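Local structure of alpha,alpha-trehalose-phosphate synthase (UDP-forming) (Burkholderia xenovorans, 5V0T) at residues A[177-182]-A[204-209]; A[290-295]-A[333-338]. The protein is a glycosyltransferase of family 20 with the two-domain GT-B architecture, modelled here with uridine-5'-diphosphate and 6-o-phosphono-alpha-d-glucopyranose bound. All coordinates share one frame; numbering follows the deposited sequence.

In the fold
Interactions 1 and 2 share no helix or strand, and their centres lie about 43 Å apart. Interaction 1 belongs to the Rossmann-like half built on the large mixed sheet, interaction 2 to the half built on the six-stranded parallel sheet, the two halves of a GT-B fold. Each is partly buried: in interaction 1 buried Y206 meets more exposed H179 and R180; in interaction 2 buried E292 packs on buried I335 and pairs with the more exposed R334 and R338. Their chemistry differs: at 177-182 and 204-209 a tyrosine hydroxyl meets an imidazole nitrogen, with little surface covered (112 Å²), whereas at 290-295 and 333-338 two arginines grip a carboxylate, and 241 Å² is buried between nearly parallel helices.

Interaction 1. Residues A[177-182]-A[204-209]; sequences PPHREL and CDYIVN
H179 and Y206 meet through a single short hydrogen bond, ND1 of H179 lying 2.6 Å from OH of Y206. The bond is close to straight (166°), and either atom could be the donor. Each partner lies near the plane of the other's ring, so the groups touch at their edges: the centroids are 5.7 Å apart, the planes are steeply inclined at 73°, and neither ring covers the other's face. The hydroxyl also rests against the backbone of R180, whose CA is 3.3 Å from Y206 OH. A water 2.7 Å from Y206 OH continues the chain of polar contacts; its further link to R180 NH2 is doubtful, because R180 was deposited in two conformers.

Torsions account for the reach. CG of Y206 stands anti to its backbone N (chi1 -177°), extending the phenol across the gap between helices whose nearest CA atoms, those of R180 and Y206, are still 9.4 Å apart. H179 sits in the first turn of its helix, just after the N-cap residue P178, and the bond from L182 N to P178 O closes that turn.

Around this polar bridge, L173 of helix 170-173 packs on both H179 and Y206. P178 and L182 lean on F89 of helix 79-98, while I207 packs on strand 223-227; the contact itself joins the start of helix 179-186 to the end of helix 197-209.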
loop_
_atom_site.group_PDB
_atom_site.type_symbol
_atom_site.label_atom_id
_atom_site.label_comp_id
_atom_site.label_asym_id
_atom_site.label_seq_id
_atom_site.Cartn_x
_atom_site.Cartn_y
_atom_site.Cartn_z
ATOM N N PRO A 177 7.513 -20.885 6.717
ATOM C CA PRO A 177 7.401 -22.326 6.993
ATOM C C PRO A 177 5.972 -22.833 6.846
ATOM O O PRO A 177 5.766 -23.875 6.207
ATOM C CB PRO A 177 7.934 -22.448 8.431
ATOM C CG PRO A 177 8.987 -21.365 8.481
ATOM C CD PRO A 177 8.295 -20.203 7.766
ATOM N N PRO A 178 4.922 -22.108 7.349
ATOM C CA PRO A 178 3.550 -22.603 7.114
ATOM C C PRO A 178 2.929 -22.162 5.787
ATOM O O PRO A 178 1.715 -21.951 5.721
ATOM C CB PRO A 178 2.764 -22.028 8.301
ATOM C CG PRO A 178 3.458 -20.758 8.607
ATOM C CD PRO A 178 4.918 -20.988 8.318
ATOM N N HIS A 179 3.733 -22.052 4.723
ATOM C CA HIS A 179 3.206 -21.607 3.429
ATOM C C HIS A 179 2.020 -22.458 2.961
ATOM O O HIS A 179 1.046 -21.929 2.415
ATOM C CB HIS A 179 4.327 -21.610 2.367
ATOM C CG HIS A 179 5.044 -22.922 2.233
ATOM N ND1 HIS A 179 4.575 -23.954 1.448
ATOM C CD2 HIS A 179 6.198 -23.368 2.786
ATOM C CE1 HIS A 179 5.401 -24.983 1.533
ATOM N NE2 HIS A 179 6.393 -24.653 2.342
ATOM N N ARG A 180 2.078 -23.773 3.178
ATOM C CA ARG A 180 1.016 -24.641 2.674
ATOM C C ARG A 180 -0.297 -24.400 3.407
ATOM O O ARG A 180 -1.364 -24.382 2.784
ATOM C CB ARG A 180 1.430 -26.109 2.787
ATOM C CG ARG A 180 0.365 -27.089 2.290
ATOM C CD ARG A 180 0.862 -28.531 2.328
ATOM N NE ARG A 180 -0.161 -29.480 1.893
ATOM C CZ ARG A 180 -0.308 -29.911 0.642
ATOM N NH1 ARG A 180 -1.270 -30.779 0.350
ATOM N NH2 ARG A 180 0.504 -29.479 -0.319
ATOM N N GLU A 181 -0.239 -24.211 4.729
ATOM C CA GLU A 181 -1.451 -23.924 5.495
ATOM C C GLU A 181 -2.040 -22.576 5.097
ATOM O O GLU A 181 -3.267 -22.411 5.051
ATOM C CB GLU A 181 -1.148 -23.952 6.999
ATOM C CG GLU A 181 -0.860 -25.330 7.582
ATOM C CD GLU A 181 0.481 -25.936 7.135
ATOM O OE1 GLU A 181 1.419 -25.194 6.742
ATOM O OE2 GLU A 181 0.590 -27.185 7.171
ATOM N N LEU A 182 -1.180 -21.597 4.816
ATOM C CA LEU A 182 -1.657 -20.290 4.371
ATOM C C LEU A 182 -2.370 -20.395 3.032
ATOM O O LEU A 182 -3.467 -19.852 2.854
ATOM C CB LEU A 182 -0.487 -19.302 4.275
ATOM C CG LEU A 182 0.089 -18.790 5.595
ATOM C CD1 LEU A 182 1.409 -18.066 5.357
ATOM C CD2 LEU A 182 -0.922 -17.864 6.252
ATOM N N CYS A 204 -0.679 -18.659 -8.899
ATOM C CA CYS A 204 -0.935 -19.852 -9.706
ATOM C C CYS A 204 0.295 -20.739 -9.808
ATOM O O CYS A 204 0.170 -21.972 -9.835
ATOM C CB CYS A 204 -1.414 -19.460 -11.104
ATOM S SG CYS A 204 -3.001 -18.604 -11.099
ATOM N N ASP A 205 1.482 -20.135 -9.848
ATOM C CA ASP A 205 2.717 -20.914 -9.871
ATOM C C ASP A 205 2.839 -21.787 -8.620
ATOM O O ASP A 205 3.230 -22.957 -8.707
ATOM C CB ASP A 205 3.913 -19.966 -9.994
ATOM C CG ASP A 205 5.203 -20.681 -10.336
ATOM O OD1 ASP A 205 5.208 -21.478 -11.297
ATOM O OD2 ASP A 205 6.222 -20.434 -9.661
ATOM N N TYR A 206 2.507 -21.237 -7.447
ATOM C CA TYR A 206 2.510 -22.053 -6.233
ATOM C C TYR A 206 1.472 -23.169 -6.324
ATOM O O TYR A 206 1.768 -24.335 -6.030
ATOM C CB TYR A 206 2.256 -21.178 -4.998
ATOM C CG TYR A 206 2.333 -21.973 -3.699
ATOM C CD1 TYR A 206 1.247 -22.724 -3.248
ATOM C CD2 TYR A 206 3.495 -21.985 -2.938
ATOM C CE1 TYR A 206 1.316 -23.470 -2.083
ATOM C CE2 TYR A 206 3.568 -22.714 -1.761
ATOM C CZ TYR A 206 2.471 -23.455 -1.337
ATOM O OH TYR A 206 2.537 -24.201 -0.177
ATOM N N ILE A 207 0.243 -22.827 -6.722
ATOM C CA ILE A 207 -0.826 -23.828 -6.824
ATOM C C ILE A 207 -0.388 -25.001 -7.699
ATOM O O ILE A 207 -0.567 -26.179 -7.339
ATOM C CB ILE A 207 -2.112 -23.177 -7.368
ATOM C CG1 ILE A 207 -2.701 -22.179 -6.354
ATOM C CG2 ILE A 207 -3.121 -24.245 -7.778
ATOM C CD1 ILE A 207 -3.222 -22.821 -5.082
ATOM N N VAL A 208 0.189 -24.701 -8.868
ATOM C CA VAL A 208 0.529 -25.763 -9.817
ATOM C C VAL A 208 1.778 -26.521 -9.377
ATOM O O VAL A 208 1.818 -27.754 -9.427
ATOM C CB VAL A 208 0.690 -25.174 -11.233
ATOM C CG1 VAL A 208 1.299 -26.197 -12.177
ATOM C CG2 VAL A 208 -0.659 -24.682 -11.759
ATOM N N ASN A 209 2.804 -25.807 -8.914
ATOM C CA ASN A 209 4.116 -26.406 -8.707
ATOM C C ASN A 209 4.416 -26.776 -7.261
ATOM O O ASN A 209 5.326 -27.577 -7.031
ATOM C CB ASN A 209 5.202 -25.466 -9.228
ATOM C CG ASN A 209 5.198 -25.383 -10.727
ATOM O OD1 ASN A 209 5.241 -26.405 -11.398
ATOM N ND2 ASN A 209 5.104 -24.174 -11.266
HETATM O O HOH W 1 2.012 -26.791 -0.794
#

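Interaction 2. Residues A[290-295]-A[333-338]; sequences AFERLL and GRINGR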
loop_
_atom_site.group_PDB
_atom_site.type_symbol
_atom_site.label_atom_id
_atom_site.label_comp_id
_atom_site.label_asym_id
_atom_site.label_seq_id
_atom_site.Cartn_x
_atom_site.Cartn_y
_atom_site.Cartn_z
ATOM N N ALA A 290 20.646 7.891 -4.369
ATOM C CA ALA A 290 20.594 8.362 -5.751
ATOM C C ALA A 290 20.458 9.880 -5.826
ATOM O O ALA A 290 20.964 10.491 -6.771
ATOM C CB ALA A 290 19.444 7.676 -6.489
ATOM N N PHE A 291 19.790 10.504 -4.846
ATOM C CA PHE A 291 19.816 11.960 -4.769
ATOM C C PHE A 291 21.221 12.454 -4.459
ATOM O O PHE A 291 21.674 13.449 -5.030
ATOM C CB PHE A 291 18.818 12.469 -3.713
ATOM C CG PHE A 291 18.794 13.990 -3.573
ATOM C CD1 PHE A 291 18.392 14.795 -4.632
ATOM C CD2 PHE A 291 19.195 14.610 -2.388
ATOM C CE1 PHE A 291 18.375 16.186 -4.509
ATOM C CE2 PHE A 291 19.170 16.002 -2.252
ATOM C CZ PHE A 291 18.752 16.796 -3.315
ATOM N N GLU A 292 21.931 11.772 -3.557
ATOM C CA GLU A 292 23.330 12.116 -3.321
ATOM C C GLU A 292 24.172 11.960 -4.590
ATOM O O GLU A 292 25.026 12.811 -4.893
ATOM C CB GLU A 292 23.890 11.247 -2.189
ATOM C CG GLU A 292 25.395 11.372 -1.960
ATOM C CD GLU A 292 25.854 10.425 -0.857
ATOM O OE1 GLU A 292 26.658 10.837 0.013
ATOM O OE2 GLU A 292 25.364 9.280 -0.846
ATOM N N ARG A 293 23.968 10.864 -5.331
ATOM C CA ARG A 293 24.698 10.659 -6.583
ATOM C C ARG A 293 24.362 11.753 -7.599
ATOM O O ARG A 293 25.233 12.200 -8.358
ATOM C CB ARG A 293 24.380 9.263 -7.145
ATOM C CG ARG A 293 25.112 8.869 -8.431
ATOM C CD ARG A 293 26.612 8.626 -8.212
ATOM N NE ARG A 293 26.880 7.751 -7.072
ATOM C CZ ARG A 293 26.871 6.419 -7.110
ATOM N NH1 ARG A 293 26.599 5.755 -8.235
ATOM N NH2 ARG A 293 27.128 5.742 -6.005
ATOM N N LEU A 294 23.100 12.200 -7.630
ATOM C CA LEU A 294 22.748 13.343 -8.480
ATOM C C LEU A 294 23.614 14.559 -8.154
ATOM O O LEU A 294 24.186 15.194 -9.050
ATOM C CB LEU A 294 21.264 13.683 -8.313
ATOM C CG LEU A 294 20.786 14.961 -9.028
ATOM C CD1 LEU A 294 20.841 14.772 -10.550
ATOM C CD2 LEU A 294 19.386 15.391 -8.571
ATOM N N LEU A 295 23.727 14.889 -6.863
ATOM C CA LEU A 295 24.509 16.046 -6.452
ATOM C C LEU A 295 25.997 15.854 -6.736
ATOM O O LEU A 295 26.688 16.817 -7.098
ATOM C CB LEU A 295 24.260 16.334 -4.968
ATOM C CG LEU A 295 22.807 16.664 -4.588
ATOM C CD1 LEU A 295 22.660 16.966 -3.092
ATOM C CD2 LEU A 295 22.259 17.838 -5.433
ATOM N N GLY A 333 21.951 12.606 7.400
ATOM C CA GLY A 333 23.029 13.379 8.004
ATOM C C GLY A 333 24.282 13.419 7.145
ATOM O O GLY A 333 24.941 14.463 7.030
ATOM N N ARG A 334 24.641 12.288 6.540
ATOM C CA ARG A 334 25.832 12.267 5.692
ATOM C C ARG A 334 25.646 13.166 4.480
ATOM O O ARG A 334 26.509 13.993 4.165
ATOM C CB ARG A 334 26.171 10.845 5.230
ATOM C CG ARG A 334 27.424 10.845 4.318
ATOM C CD ARG A 334 27.662 9.527 3.576
ATOM N NE ARG A 334 26.656 9.256 2.552
ATOM C CZ ARG A 334 25.662 8.386 2.689
ATOM N NH1 ARG A 334 25.527 7.677 3.809
ATOM N NH2 ARG A 334 24.813 8.203 1.690
ATOM N N ILE A 335 24.514 13.016 3.794
ATOM C CA ILE A 335 24.299 13.727 2.536
ATOM C C ILE A 335 24.150 15.218 2.780
ATOM O O ILE A 335 24.703 16.040 2.035
ATOM C CB ILE A 335 23.082 13.139 1.801
ATOM C CG1 ILE A 335 23.354 11.670 1.445
ATOM C CG2 ILE A 335 22.753 13.964 0.544
ATOM C CD1 ILE A 335 22.058 10.857 1.191
ATOM N N ASN A 336 23.399 15.602 3.821
ATOM C CA ASN A 336 23.306 17.014 4.146
ATOM C C ASN A 336 24.666 17.567 4.520
ATOM O O ASN A 336 25.041 18.653 4.066
ATOM C CB ASN A 336 22.278 17.247 5.264
ATOM C CG ASN A 336 20.862 17.220 4.743
ATOM O OD1 ASN A 336 20.633 17.491 3.567
ATOM N ND2 ASN A 336 19.898 16.902 5.609
ATOM N N GLY A 337 25.440 16.818 5.313
ATOM C CA GLY A 337 26.750 17.310 5.720
ATOM C C GLY A 337 27.686 17.538 4.548
ATOM O O GLY A 337 28.489 18.473 4.552
ATOM N N ARG A 338 27.603 16.683 3.531
ATOM C CA ARG A 338 28.528 16.794 2.406
ATOM C C ARG A 338 28.182 17.963 1.491
ATOM O O ARG A 338 29.081 18.575 0.914
ATOM C CB ARG A 338 28.534 15.505 1.574
ATOM C CG ARG A 338 29.117 14.263 2.235
ATOM C CD ARG A 338 29.066 13.111 1.232
ATOM N NE ARG A 338 30.013 13.349 0.141
ATOM C CZ ARG A 338 29.939 12.795 -1.067
ATOM N NH1 ARG A 338 28.955 11.954 -1.366
ATOM N NH2 ARG A 338 30.869 13.085 -1.976
#
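A buried carboxylate, that of E292, is held by two arginines through three charged hydrogen bonds. R334 grips it side-on with two nitrogens: NE is 3.0 Å from OE1 of E292 on its syn side, and NH2 is 2.8 Å from OE2, on the syn side too but tilted further out of the carboxylate plane. Both bonds are nearly straight. R338 comes differently, its NH1 lying 2.9 Å from E292 OE1 and meeting that oxygen from above the carboxylate plane (48° out of it). OE1 therefore accepts twice, from directions that do not compete.

The chain of E292 is extended from an anti first torsion (chi1 172°), carrying the carboxylate across to the opposite helix, and each arginine bends at chi3 to turn its guanidinium edge toward it. I335 crosses the glutamate stem at a slant, its CG1 3.7 Å from CB and 3.6 Å from CD of E292. The helical segments run almost parallel (15°) with axes 10.5 Å apart, and they belong to successive right-handed beta-alpha-beta crossovers, through strands 270-275, 305-310 and 347-350. F291 and I335 both pack on I347.

R338 NH1 also pairs with E296 and R334 NH2 with E331, so each arginine is divided between two acids. Two cationic partners and three hydrogen bonds would be expected to favour the ionised carboxylate, though less than if E292 had both arginines to itself.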